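Local coordinates for protein KLLA0C04147p (Kluyveromyces lactis, PDB 5H2D) that holds ergosterol in the pocket of its oxysterol-binding-related domain and, like others of the OSBP family, probably transfers sterols between membranes, at residues I393-H405 with Y412-R424. Residues are numbered along the deposited sequence; the frame is centred on the assembly and turned at random.
Sequences ITYQQRWFKKEIH and YWKFNGEYWKQRR
W399 and Y419 meet edge to face where a two-stranded antiparallel hairpin runs on into a short helix, a worked example of how aromatic contacts pack the helix that follows a hairpin against the chain leading into its first strand. Ring planes stand 84° apart with the edge of Y419 turned to the six-membered ring of W399. Followed outward, Y419 begins with CB over that face, a CH-pi contact 4.1 Å from the centroid; with CG anti to the backbone N (chi1 175°), CD1 is carried over the middle of the indole, 3.7 Å from W399 CE2; the ring then leads away from the indole, and OH hydrogen-bonds E130. R398 CG sits near the rim of the opposite face.

Between strands 400-404 and 411-415 the pairs K401-K414 and E403-Y412 are hydrogen-bonded, and F400-F415 and K402-W413 are not. Just beyond the ladder, N416 N gives a fairly straight bond to W399 O (2.9 Å, 164°). The N416 side chain works both ways: OD1 accepts from E418 N at 3.0 Å, closing an Asx turn, while ND2 makes a weak bond to R398 O.

F400 and F415 share one face of the hairpin with W413, the edge of F415 turned to the F400 face. F400 and W413 reach strands 138-146 and 151-157 of the same oxysterol-binding domain, placing the hairpin on these strands. K402 CB lies over the W413 face, Q397 CD touches W413 CZ3 at 3.6 Å while Q397 NE2 hydrogen-bonds V145 O, and W413 NE1 bonds E166. On the other face, H405 turns its edge to the Y412 ring.

Backbone bonds thus set the register, while the Asx turn and T-shaped pair probably steady the helix against it; indole and phenol, packed nearly perpendicular, probably limit each other's rotation.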
loop_
_atom_site.group_PDB
_atom_site.type_symbol
_atom_site.label_atom_id
_atom_site.label_comp_id
_atom_site.label_asym_id
_atom_site.label_seq_id
_atom_site.Cartn_x
_atom_site.Cartn_y
_atom_site.Cartn_z
ATOM N N ILE A 393 -13.790 27.817 9.031
ATOM C CA ILE A 393 -12.743 27.116 9.766
ATOM C C ILE A 393 -11.986 26.222 8.794
ATOM O O ILE A 393 -12.585 25.368 8.130
ATOM C CB ILE A 393 -13.336 26.313 10.934
ATOM C CG1 ILE A 393 -13.820 27.282 12.023
ATOM C CG2 ILE A 393 -12.326 25.306 11.482
ATOM C CD1 ILE A 393 -14.004 26.652 13.375
ATOM N N THR A 394 -10.673 26.431 8.697
ATOM C CA THR A 394 -9.819 25.647 7.811
ATOM C C THR A 394 -9.464 24.329 8.489
ATOM O O THR A 394 -8.862 24.326 9.565
ATOM C CB THR A 394 -8.539 26.411 7.467
ATOM O OG1 THR A 394 -8.860 27.667 6.854
ATOM C CG2 THR A 394 -7.668 25.594 6.514
ATOM N N TYR A 395 -9.825 23.214 7.863
ATOM C CA TYR A 395 -9.490 21.916 8.436
ATOM C C TYR A 395 -7.981 21.722 8.475
ATOM O O TYR A 395 -7.274 22.011 7.508
ATOM C CB TYR A 395 -10.131 20.779 7.631
ATOM C CG TYR A 395 -9.783 19.420 8.196
ATOM C CD1 TYR A 395 -10.421 18.932 9.331
ATOM C CD2 TYR A 395 -8.796 18.635 7.614
ATOM C CE1 TYR A 395 -10.100 17.699 9.863
ATOM C CE2 TYR A 395 -8.470 17.405 8.145
ATOM C CZ TYR A 395 -9.120 16.945 9.263
ATOM O OH TYR A 395 -8.802 15.732 9.794
ATOM N N GLN A 396 -7.489 21.209 9.601
ATOM C CA GLN A 396 -6.074 20.915 9.767
ATOM C C GLN A 396 -5.898 19.431 10.039
ATOM O O GLN A 396 -6.556 18.864 10.919
ATOM C CB GLN A 396 -5.464 21.750 10.899
ATOM C CG GLN A 396 -5.413 23.246 10.600
ATOM C CD GLN A 396 -4.980 24.070 11.799
ATOM O OE1 GLN A 396 -5.134 23.650 12.949
ATOM N NE2 GLN A 396 -4.431 25.254 11.535
ATOM N N GLN A 397 -5.005 18.806 9.279
ATOM C CA GLN A 397 -4.580 17.447 9.563
ATOM C C GLN A 397 -3.876 17.391 10.911
ATOM O O GLN A 397 -3.295 18.376 11.371
ATOM C CB GLN A 397 -3.636 16.956 8.464
ATOM C CG GLN A 397 -4.286 16.817 7.085
ATOM C CD GLN A 397 -4.504 18.146 6.387
ATOM O OE1 GLN A 397 -3.850 19.147 6.697
ATOM N NE2 GLN A 397 -5.413 18.159 5.425
ATOM N N ARG A 398 -3.922 16.225 11.545
ATOM C CA ARG A 398 -3.337 16.102 12.878
ATOM C C ARG A 398 -1.868 15.706 12.857
ATOM O O ARG A 398 -1.076 16.234 13.647
ATOM C CB ARG A 398 -4.130 15.088 13.703
ATOM C CG ARG A 398 -3.552 14.846 15.071
ATOM C CD ARG A 398 -4.534 14.068 15.939
ATOM N NE ARG A 398 -5.732 14.858 16.204
ATOM C CZ ARG A 398 -6.973 14.478 15.926
ATOM N NH1 ARG A 398 -7.210 13.295 15.369
ATOM N NH2 ARG A 398 -7.983 15.286 16.212
ATOM N N TRP A 399 -1.476 14.798 11.966
ATOM C CA TRP A 399 -0.179 14.151 12.054
ATOM C C TRP A 399 0.714 14.416 10.858
ATOM O O TRP A 399 1.874 13.989 10.871
ATOM C CB TRP A 399 -0.362 12.634 12.223
ATOM C CG TRP A 399 -1.261 12.266 13.375
ATOM C CD1 TRP A 399 -2.516 11.721 13.306
ATOM C CD2 TRP A 399 -0.981 12.445 14.768
ATOM N NE1 TRP A 399 -3.025 11.539 14.578
ATOM C CE2 TRP A 399 -2.100 11.981 15.487
ATOM C CE3 TRP A 399 0.112 12.955 15.475
ATOM C CZ2 TRP A 399 -2.154 12.010 16.885
ATOM C CZ3 TRP A 399 0.059 12.980 16.856
ATOM C CH2 TRP A 399 -1.063 12.511 17.548
ATOM N N PHE A 400 0.204 15.098 9.832
ATOM C CA PHE A 400 0.944 15.451 8.626
ATOM C C PHE A 400 0.661 16.907 8.291
ATOM O O PHE A 400 -0.384 17.457 8.651
ATOM C CB PHE A 400 0.525 14.600 7.412
ATOM C CG PHE A 400 0.852 13.136 7.531
ATOM C CD1 PHE A 400 0.003 12.276 8.222
ATOM C CD2 PHE A 400 1.962 12.605 6.882
ATOM C CE1 PHE A 400 0.308 10.906 8.318
ATOM C CE2 PHE A 400 2.266 11.242 6.963
ATOM C CZ PHE A 400 1.427 10.392 7.684
ATOM N N LYS A 401 1.602 17.523 7.574
ATOM C CA LYS A 401 1.407 18.846 7.006
ATOM C C LYS A 401 1.968 18.858 5.594
ATOM O O LYS A 401 3.034 18.297 5.342
ATOM C CB LYS A 401 2.091 19.942 7.845
ATOM C CG LYS A 401 2.013 21.323 7.201
ATOM C CD LYS A 401 2.132 22.454 8.213
ATOM C CE LYS A 401 1.860 23.802 7.539
ATOM N NZ LYS A 401 1.499 24.875 8.516
ATOM N N LYS A 402 1.255 19.501 4.679
ATOM C CA LYS A 402 1.736 19.571 3.307
ATOM C C LYS A 402 2.938 20.502 3.235
ATOM O O LYS A 402 2.892 21.635 3.729
ATOM C CB LYS A 402 0.625 20.041 2.374
ATOM C CG LYS A 402 0.992 19.961 0.885
ATOM C CD LYS A 402 -0.122 20.522 -0.002
ATOM C CE LYS A 402 -1.269 19.537 -0.173
ATOM N NZ LYS A 402 -0.921 18.452 -1.135
ATOM N N GLU A 403 4.021 20.010 2.642
ATOM C CA GLU A 403 5.253 20.770 2.484
ATOM C C GLU A 403 5.807 20.516 1.091
ATOM O O GLU A 403 5.313 19.663 0.350
ATOM C CB GLU A 403 6.283 20.388 3.550
ATOM C CG GLU A 403 5.821 20.603 4.987
ATOM C CD GLU A 403 5.822 22.067 5.390
ATOM O OE1 GLU A 403 5.489 22.357 6.558
ATOM O OE2 GLU A 403 6.153 22.929 4.546
ATOM N N ILE A 404 6.846 21.264 0.730
ATOM C CA ILE A 404 7.552 21.056 -0.527
ATOM C C ILE A 404 8.773 20.190 -0.253
ATOM O O ILE A 404 9.595 20.510 0.621
ATOM C CB ILE A 404 7.935 22.397 -1.176
ATOM C CG1 ILE A 404 6.673 23.070 -1.735
ATOM C CG2 ILE A 404 8.970 22.178 -2.264
ATOM C CD1 ILE A 404 6.834 24.533 -2.067
ATOM N N HIS A 405 8.881 19.074 -0.969
ATOM C CA HIS A 405 9.992 18.174 -0.720
ATOM C C HIS A 405 11.287 18.783 -1.258
ATOM O O HIS A 405 11.308 19.303 -2.374
ATOM C CB HIS A 405 9.760 16.806 -1.360
ATOM C CG HIS A 405 10.724 15.774 -0.875
ATOM N ND1 HIS A 405 11.966 15.589 -1.446
ATOM C CD2 HIS A 405 10.654 14.910 0.162
ATOM C CE1 HIS A 405 12.610 14.641 -0.794
ATOM N NE2 HIS A 405 11.834 14.210 0.185
ATOM N N TYR A 412 4.299 17.283 -0.758
ATOM C CA TYR A 412 4.148 15.972 -0.139
ATOM C C TYR A 412 3.621 16.169 1.273
ATOM O O TYR A 412 3.619 17.281 1.808
ATOM C CB TYR A 412 5.469 15.190 -0.132
ATOM C CG TYR A 412 6.458 15.608 0.939
ATOM C CD1 TYR A 412 7.046 16.863 0.921
ATOM C CD2 TYR A 412 6.809 14.741 1.957
ATOM C CE1 TYR A 412 7.946 17.242 1.896
ATOM C CE2 TYR A 412 7.709 15.111 2.938
ATOM C CZ TYR A 412 8.280 16.359 2.897
ATOM O OH TYR A 412 9.181 16.719 3.874
ATOM N N TRP A 413 3.144 15.083 1.869
ATOM C CA TRP A 413 2.610 15.126 3.225
ATOM C C TRP A 413 3.723 14.739 4.184
ATOM O O TRP A 413 4.137 13.577 4.231
ATOM C CB TRP A 413 1.403 14.202 3.356
ATOM C CG TRP A 413 0.257 14.670 2.533
ATOM C CD1 TRP A 413 -0.094 14.231 1.289
ATOM C CD2 TRP A 413 -0.683 15.687 2.880
ATOM N NE1 TRP A 413 -1.202 14.906 0.842
ATOM C CE2 TRP A 413 -1.593 15.801 1.807
ATOM C CE3 TRP A 413 -0.867 16.490 4.012
ATOM C CZ2 TRP A 413 -2.653 16.706 1.821
ATOM C CZ3 TRP A 413 -1.927 17.394 4.024
ATOM C CH2 TRP A 413 -2.798 17.496 2.934
ATOM N N LYS A 414 4.217 15.720 4.934
ATOM C CA LYS A 414 5.338 15.518 5.845
ATOM C C LYS A 414 4.807 15.115 7.217
ATOM O O LYS A 414 4.115 15.892 7.878
ATOM C CB LYS A 414 6.184 16.784 5.937
ATOM C CG LYS A 414 7.460 16.595 6.738
ATOM C CD LYS A 414 8.291 17.870 6.739
ATOM C CE LYS A 414 9.661 17.634 7.341
ATOM N NZ LYS A 414 9.572 17.184 8.751
ATOM N N PHE A 415 5.129 13.896 7.631
ATOM C CA PHE A 415 4.832 13.432 8.982
ATOM C C PHE A 415 5.437 14.395 9.998
ATOM O O PHE A 415 6.593 14.804 9.862
ATOM C CB PHE A 415 5.400 12.016 9.130
ATOM C CG PHE A 415 5.137 11.344 10.457
ATOM C CD1 PHE A 415 3.854 10.995 10.839
ATOM C CD2 PHE A 415 6.197 10.997 11.282
ATOM C CE1 PHE A 415 3.632 10.339 12.052
ATOM C CE2 PHE A 415 5.993 10.345 12.481
ATOM C CZ PHE A 415 4.706 10.016 12.876
ATOM N N ASN A 416 4.653 14.785 11.007
ATOM C CA ASN A 416 5.166 15.765 11.966
ATOM C C ASN A 416 6.000 15.144 13.080
ATOM O O ASN A 416 6.502 15.880 13.935
ATOM C CB ASN A 416 4.034 16.627 12.555
ATOM C CG ASN A 416 3.032 15.845 13.398
ATOM O OD1 ASN A 416 3.305 14.758 13.912
ATOM N ND2 ASN A 416 1.842 16.424 13.540
ATOM N N GLY A 417 6.197 13.828 13.066
ATOM C CA GLY A 417 7.082 13.160 14.005
ATOM C C GLY A 417 6.546 12.977 15.407
ATOM O O GLY A 417 7.293 12.516 16.278
ATOM N N GLU A 418 5.275 13.295 15.651
ATOM C CA GLU A 418 4.725 13.299 17.003
ATOM C C GLU A 418 3.940 12.048 17.365
ATOM O O GLU A 418 3.797 11.750 18.555
ATOM C CB GLU A 418 3.807 14.505 17.185
ATOM C CG GLU A 418 4.495 15.811 16.905
ATOM C CD GLU A 418 4.528 16.689 18.114
ATOM O OE1 GLU A 418 3.442 17.163 18.525
ATOM O OE2 GLU A 418 5.636 16.892 18.660
ATOM N N TYR A 419 3.398 11.328 16.382
ATOM C CA TYR A 419 2.394 10.313 16.688
ATOM C C TYR A 419 2.928 9.249 17.643
ATOM O O TYR A 419 2.281 8.918 18.643
ATOM C CB TYR A 419 1.904 9.662 15.400
ATOM C CG TYR A 419 0.946 8.514 15.636
ATOM C CD1 TYR A 419 -0.388 8.765 15.922
ATOM C CD2 TYR A 419 1.376 7.180 15.576
ATOM C CE1 TYR A 419 -1.285 7.725 16.140
ATOM C CE2 TYR A 419 0.471 6.124 15.790
ATOM C CZ TYR A 419 -0.853 6.417 16.069
ATOM O OH TYR A 419 -1.776 5.404 16.260
ATOM N N TRP A 420 4.093 8.680 17.333
ATOM C CA TRP A 420 4.555 7.542 18.119
ATOM C C TRP A 420 4.981 7.967 19.521
ATOM O O TRP A 420 4.746 7.224 20.479
ATOM C CB TRP A 420 5.681 6.814 17.382
ATOM C CG TRP A 420 5.210 6.222 16.073
ATOM C CD1 TRP A 420 5.369 6.758 14.828
ATOM C CD2 TRP A 420 4.474 5.001 15.897
ATOM N NE1 TRP A 420 4.790 5.936 13.880
ATOM C CE2 TRP A 420 4.237 4.853 14.509
ATOM C CE3 TRP A 420 4.009 4.010 16.772
ATOM C CZ2 TRP A 420 3.558 3.757 13.980
ATOM C CZ3 TRP A 420 3.329 2.921 16.249
ATOM C CH2 TRP A 420 3.105 2.811 14.856
ATOM N N LYS A 421 5.579 9.156 19.664
ATOM C CA LYS A 421 5.937 9.634 21.001
ATOM C C LYS A 421 4.694 9.913 21.832
ATOM O O LYS A 421 4.614 9.510 23.002
ATOM C CB LYS A 421 6.804 10.887 20.893
ATOM C CG LYS A 421 8.036 10.690 20.046
ATOM C CD LYS A 421 8.989 11.874 20.126
ATOM C CE LYS A 421 8.327 13.160 19.705
ATOM N NZ LYS A 421 9.319 14.272 19.596
ATOM N N GLN A 422 3.707 10.601 21.256
ATOM C CA GLN A 422 2.487 10.867 22.008
ATOM C C GLN A 422 1.756 9.576 22.331
ATOM O O GLN A 422 1.132 9.466 23.389
ATOM C CB GLN A 422 1.581 11.827 21.237
ATOM C CG GLN A 422 2.246 13.156 20.934
ATOM C CD GLN A 422 1.261 14.224 20.503
ATOM O OE1 GLN A 422 0.047 14.052 20.620
ATOM N NE2 GLN A 422 1.783 15.341 20.005
ATOM N N ARG A 423 1.826 8.593 21.434
ATOM C CA ARG A 423 1.259 7.276 21.712
ATOM C C ARG A 423 1.985 6.599 22.872
ATOM O O ARG A 423 1.352 6.060 23.790
ATOM C CB ARG A 423 1.341 6.437 20.436
ATOM C CG ARG A 423 0.865 4.991 20.527
ATOM C CD ARG A 423 1.327 4.275 19.270
ATOM N NE ARG A 423 0.822 2.909 19.141
ATOM C CZ ARG A 423 1.382 1.841 19.699
ATOM N NH1 ARG A 423 2.460 1.975 20.456
ATOM N NH2 ARG A 423 0.866 0.643 19.501
ATOM N N ARG A 424 3.316 6.595 22.821
ATOM C CA ARG A 424 4.136 6.078 23.915
ATOM C C ARG A 424 3.729 6.674 25.258
ATOM O O ARG A 424 3.697 5.969 26.281
ATOM C CB ARG A 424 5.607 6.377 23.614
ATOM C CG ARG A 424 6.600 5.926 24.673
ATOM C CD ARG A 424 7.931 6.651 24.496
ATOM N NE ARG A 424 7.760 8.090 24.655
ATOM C CZ ARG A 424 8.535 9.015 24.096
ATOM N NH1 ARG A 424 9.561 8.668 23.325
ATOM N NH2 ARG A 424 8.268 10.296 24.296
#